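Local coordinates for protein phenylacetaldehyde dehydrogenase (Burkholderia cenocepacia, PDB 4O5H) that probably oxidises phenylacetaldehyde to phenylacetate with NAD+ as electron acceptor, as a member of the aldehyde dehydrogenase family, at residues A180-N185 with A192-P197; G481-K484 with G489-L492. All coordinates share one frame; numbering follows the deposited sequence.

Interaction 1: A180-N185 with A192-P197; sequences AIIPWN and AWKIAP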
loop_
_atom_site.group_PDB
_atom_site.type_symbol
_atom_site.label_atom_id
_atom_site.label_comp_id
_atom_site.label_asym_id
_atom_site.label_seq_id
_atom_site.Cartn_x
_atom_site.Cartn_y
_atom_site.Cartn_z
ATOM N N ALA A 180 -1.212 9.628 -11.887
ATOM C CA ALA A 180 -0.283 8.635 -12.434
ATOM C C ALA A 180 0.922 9.328 -13.057
ATOM O O ALA A 180 0.761 10.198 -13.931
ATOM C CB ALA A 180 -0.982 7.797 -13.486
ATOM N N ILE A 181 2.112 8.955 -12.597
ATOM C CA ILE A 181 3.354 9.566 -13.034
ATOM C C ILE A 181 4.173 8.436 -13.573
ATOM O O ILE A 181 4.450 7.459 -12.881
ATOM C CB ILE A 181 4.110 10.223 -11.867
ATOM C CG1 ILE A 181 3.294 11.402 -11.336
ATOM C CG2 ILE A 181 5.516 10.684 -12.307
ATOM C CD1 ILE A 181 3.828 11.973 -10.036
ATOM N N ILE A 182 4.608 8.584 -14.811
ATOM C CA ILE A 182 5.319 7.516 -15.460
ATOM C C ILE A 182 6.645 7.898 -16.094
ATOM O O ILE A 182 6.898 9.065 -16.426
ATOM C CB ILE A 182 4.439 6.874 -16.508
ATOM C CG1 ILE A 182 3.964 7.883 -17.493
ATOM C CG2 ILE A 182 3.263 6.154 -15.840
ATOM C CD1 ILE A 182 3.386 7.190 -18.675
ATOM N N PRO A 183 7.521 6.899 -16.222
ATOM C CA PRO A 183 8.856 7.137 -16.740
ATOM C C PRO A 183 8.878 7.132 -18.260
ATOM O O PRO A 183 7.857 6.968 -18.912
ATOM C CB PRO A 183 9.662 5.980 -16.138
ATOM C CG PRO A 183 8.709 4.878 -16.133
ATOM C CD PRO A 183 7.329 5.485 -15.938
ATOM N N TRP A 184 10.062 7.342 -18.799
ATOM C CA TRP A 184 10.266 7.556 -20.201
ATOM C C TRP A 184 10.657 6.318 -20.966
ATOM O O TRP A 184 10.792 6.377 -22.195
ATOM C CB TRP A 184 11.349 8.629 -20.402
ATOM C CG TRP A 184 12.574 8.430 -19.528
ATOM C CD1 TRP A 184 12.854 9.095 -18.368
ATOM C CD2 TRP A 184 13.660 7.521 -19.740
ATOM N NE1 TRP A 184 14.054 8.661 -17.850
ATOM C CE2 TRP A 184 14.581 7.715 -18.689
ATOM C CE3 TRP A 184 13.965 6.604 -20.728
ATOM C CZ2 TRP A 184 15.730 6.972 -18.569
ATOM C CZ3 TRP A 184 15.144 5.860 -20.618
ATOM C CH2 TRP A 184 16.024 6.066 -19.566
ATOM N N ASN A 185 10.846 5.182 -20.282
ATOM C CA ASN A 185 11.467 4.013 -20.945
ATOM C C ASN A 185 10.485 3.165 -21.778
ATOM O O ASN A 185 10.900 2.528 -22.733
ATOM C CB ASN A 185 12.275 3.133 -19.971
ATOM C CG ASN A 185 11.445 2.552 -18.827
ATOM O OD1 ASN A 185 10.457 3.154 -18.381
ATOM N ND2 ASN A 185 11.873 1.417 -18.316
ATOM N N ALA A 192 -0.633 2.924 -20.366
ATOM C CA ALA A 192 -1.701 1.929 -20.386
ATOM C C ALA A 192 -1.791 1.179 -19.062
ATOM O O ALA A 192 -2.893 0.975 -18.527
ATOM C CB ALA A 192 -1.506 0.961 -21.527
ATOM N N TRP A 193 -0.646 0.766 -18.528
ATOM C CA TRP A 193 -0.661 0.054 -17.261
ATOM C C TRP A 193 -1.317 0.865 -16.138
ATOM O O TRP A 193 -1.955 0.286 -15.286
ATOM C CB TRP A 193 0.728 -0.290 -16.816
ATOM C CG TRP A 193 1.343 -1.366 -17.576
ATOM C CD1 TRP A 193 0.868 -1.999 -18.673
ATOM C CD2 TRP A 193 2.604 -1.919 -17.315
ATOM N NE1 TRP A 193 1.764 -2.919 -19.113
ATOM C CE2 TRP A 193 2.835 -2.906 -18.275
ATOM C CE3 TRP A 193 3.540 -1.735 -16.286
ATOM C CZ2 TRP A 193 3.986 -3.688 -18.279
ATOM C CZ3 TRP A 193 4.685 -2.514 -16.272
ATOM C CH2 TRP A 193 4.905 -3.470 -17.286
ATOM N N LYS A 194 -1.166 2.173 -16.136
ATOM C CA LYS A 194 -1.755 3.002 -15.070
ATOM C C LYS A 194 -3.189 3.352 -15.372
ATOM O O LYS A 194 -4.009 3.459 -14.477
ATOM C CB LYS A 194 -1.027 4.330 -14.914
ATOM C CG LYS A 194 0.467 4.269 -14.696
ATOM C CD LYS A 194 0.850 3.635 -13.412
ATOM C CE LYS A 194 2.261 4.053 -13.013
ATOM N NZ LYS A 194 2.890 2.925 -12.281
ATOM N N ILE A 195 -3.489 3.644 -16.618
ATOM C CA ILE A 195 -4.830 4.145 -16.964
ATOM C C ILE A 195 -5.858 2.995 -17.016
ATOM O O ILE A 195 -6.974 3.163 -16.568
ATOM C CB ILE A 195 -4.797 4.887 -18.327
ATOM C CG1 ILE A 195 -3.980 6.172 -18.200
ATOM C CG2 ILE A 195 -6.204 5.216 -18.828
ATOM C CD1 ILE A 195 -3.697 6.824 -19.547
ATOM N N ALA A 196 -5.469 1.840 -17.583
ATOM C CA ALA A 196 -6.461 0.796 -17.853
ATOM C C ALA A 196 -7.179 0.290 -16.584
ATOM O O ALA A 196 -8.392 0.209 -16.561
ATOM C CB ALA A 196 -5.897 -0.336 -18.673
ATOM N N PRO A 197 -6.437 0.020 -15.511
ATOM C CA PRO A 197 -7.124 -0.467 -14.323
ATOM C C PRO A 197 -8.002 0.590 -13.700
ATOM O O PRO A 197 -9.021 0.261 -13.086
ATOM C CB PRO A 197 -5.993 -0.842 -13.360
ATOM C CG PRO A 197 -4.738 -0.823 -14.139
ATOM C CD PRO A 197 -4.980 -0.054 -15.404
#
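Lys-194 lies with its aliphatic chain against Ala-180 and Ile-182, and in doing so seats helix 187-201 on the end of strand 166-181. These are the first two elements of a beta-alpha-beta unit, completed by the parallel strand 204-208, in the Rossmann-like part of the aldehyde dehydrogenase fold. The backbones come nearest at Ala-180 and Lys-194, whose CA atoms are 6.4 Å apart. Both CB atoms point into the interface there, and Ala-180 CB meets Lys-194 CB at 3.7 Å. The two pack directly, with the helix close to the strand at this point, while Ile-181, next in line, turns its side chain to the other side, onto Ile-257 and Phe-259 of strand 256-260.

Beyond Ala-180 the lysine runs on past Ile-182, the two side chains sliding by each other in opposite directions. One branch of the isoleucine does all the touching: CG2 sits 3.6 Å from Lys-194 CG and 3.7 Å from Lys-194 CE, so a single methyl touches the chain at CG and again at CE. Chi1 of 56° in Ile-182 tucks CG1 between the backbone N and the carbonyl carbon and sets CG2 opposite that carbonyl carbon, facing the lysine. The lysine chain itself bends at chi2 (-65°), which carries it along the strand end instead of straight out from the helix. Leu-207 of strand 204-208 packs on both Ala-180 and Ile-182.

No hydrogen bond crosses between the segments, and every touching residue is buried. The ammonium group finds its partners elsewhere, in a salt bridge with Glu-491 OE2 and a hydrogen bond with Thr-260 OG1. Just before that charged end, Lys-194 CE passes 4.1 Å from the carbonyl oxygen Ile-181 O.

Interaction 2: G481-K484 with G489-L492; sequences GGMK and GREL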
loop_
_atom_site.group_PDB
_atom_site.type_symbol
_atom_site.label_atom_id
_atom_site.label_comp_id
_atom_site.label_asym_id
_atom_site.label_seq_id
_atom_site.Cartn_x
_atom_site.Cartn_y
_atom_site.Cartn_z
ATOM N N GLY A 481 5.742 -6.235 -9.669
ATOM C CA GLY A 481 6.088 -5.152 -8.758
ATOM C C GLY A 481 7.167 -5.539 -7.811
ATOM O O GLY A 481 7.659 -6.640 -7.856
ATOM N N GLY A 482 7.536 -4.625 -6.929
ATOM C CA GLY A 482 8.722 -4.774 -6.121
ATOM C C GLY A 482 8.545 -5.292 -4.699
ATOM O O GLY A 482 7.479 -5.103 -4.057
ATOM N N MET A 483 9.636 -5.899 -4.230
ATOM C CA MET A 483 9.943 -6.106 -2.828
ATOM C C MET A 483 11.080 -5.151 -2.416
ATOM O O MET A 483 11.744 -4.547 -3.261
ATOM C CB MET A 483 10.449 -7.544 -2.604
ATOM C CG MET A 483 9.448 -8.599 -3.034
ATOM S SD MET A 483 9.944 -10.193 -2.394
ATOM C CE MET A 483 8.616 -11.192 -3.103
ATOM N N LYS A 484 11.289 -5.044 -1.108
ATOM C CA LYS A 484 12.423 -4.290 -0.539
ATOM C C LYS A 484 12.415 -2.825 -1.051
ATOM O O LYS A 484 11.337 -2.175 -1.079
ATOM C CB LYS A 484 13.725 -5.048 -0.805
ATOM C CG LYS A 484 13.767 -6.428 -0.147
ATOM C CD LYS A 484 14.886 -7.361 -0.682
ATOM C CE LYS A 484 16.274 -6.755 -0.594
ATOM N NZ LYS A 484 17.314 -7.744 -1.028
ATOM N N GLY A 489 3.173 -2.590 -3.939
ATOM C CA GLY A 489 2.059 -2.541 -4.881
ATOM C C GLY A 489 2.393 -3.348 -6.114
ATOM O O GLY A 489 3.549 -3.653 -6.362
ATOM N N ARG A 490 1.364 -3.674 -6.883
ATOM C CA ARG A 490 1.483 -4.501 -8.078
ATOM C C ARG A 490 0.770 -3.885 -9.275
ATOM O O ARG A 490 -0.287 -3.209 -9.132
ATOM C CB ARG A 490 0.952 -5.882 -7.812
ATOM C CG ARG A 490 1.737 -6.684 -6.787
ATOM C CD ARG A 490 3.172 -6.986 -7.244
ATOM N NE ARG A 490 3.975 -7.755 -6.292
ATOM C CZ ARG A 490 4.828 -7.243 -5.389
ATOM N NH1 ARG A 490 5.030 -5.934 -5.266
ATOM N NH2 ARG A 490 5.498 -8.050 -4.588
ATOM N N GLU A 491 1.405 -4.025 -10.444
ATOM C CA GLU A 491 0.791 -3.705 -11.717
ATOM C C GLU A 491 0.256 -4.984 -12.302
ATOM O O GLU A 491 0.781 -6.037 -12.018
ATOM C CB GLU A 491 1.830 -3.170 -12.696
ATOM C CG GLU A 491 2.578 -1.890 -12.288
ATOM C CD GLU A 491 1.847 -0.613 -12.628
ATOM O OE1 GLU A 491 0.586 -0.618 -12.629
ATOM O OE2 GLU A 491 2.548 0.409 -12.858
ATOM N N LEU A 492 -0.760 -4.872 -13.164
ATOM C CA LEU A 492 -1.298 -5.986 -13.972
ATOM C C LEU A 492 -2.029 -7.048 -13.168
ATOM O O LEU A 492 -1.994 -7.088 -11.949
ATOM C CB LEU A 492 -0.204 -6.600 -14.843
ATOM C CG LEU A 492 0.540 -5.618 -15.757
ATOM C CD1 LEU A 492 1.637 -6.343 -16.530
ATOM C CD2 LEU A 492 -0.429 -5.004 -16.747
HETATM O O HOH W 1 5.865 -2.280 -6.745
#
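Arg-490 folds back over the glycine pair Gly-481 and Gly-482, and here the contact is tight. Its CD lies 3.6 Å from Gly-481 N, and Gly-481 O stands over the centre of the guanidinium, 3.7 Å above the plane. The backbones approach closely as well, with Gly-481 CA 3.8 Å from Gly-489 O.

The chain gets there by bending at chi2 (-64°) and staying extended at chi3; the turn about CD-NE (chi4 -96°) then presents NH1 to two carbonyls. NH1 donates to Gly-482 O at 2.9 Å, and to Gly-489 O, also at 2.9 Å. Gly-489 O lies in the guanidinium plane, whereas Gly-482 O is tilted some 20° from it; in both bonds the nitrogen stands above the carbonyl plane, away from the lone pairs. Two oxygens, one from each segment, thus hold one end of the group and limit its rotation.

The packing loosens beside this grip, where Gly-482 N and Gly-489 O are 4.1 Å apart with no direct bond. A water bridges them, accepting from Gly-482 N (2.9 Å to the water O) and probably donating to Gly-489 O. Met-483 also touches lightly, its CG 4.3 Å from Arg-490 NH2, and its side chain starts away from the other segment.

NH2 looks outward to the second subunit, with a salt bridge to Glu-502 and a hydrogen bond to Ser-503 O of that chain. The loops flanking the short strand 487-488 therefore meet as part of a subunit interface, built round a buried arginine that ties backbone carbonyls of its own chain to the neighbouring copy in this aldehyde dehydrogenase assembly.

Overall arrangement
Interaction 1 closes before interaction 2 opens along the chain, yet their centres are about 14 Å apart. The direct tie is the salt bridge from Lys-194 NZ to Glu-491 OE2, 2.6 Å long, backed by packing of Trp-193 CD1 on Leu-492 CD2. Strands 166-181 and 487-488 belong to the same mixed sheet: the first enters interaction 1, and the loops flanking the second, which pairs antiparallel with 279-283, form interaction 2. Both contacts are buried, about 7 Å and about 12 Å from the centre of the chain; the second also touches the other subunit. Helix 187-201 thus links the inner beta-alpha-beta unit to C-terminal loops at the subunit interface.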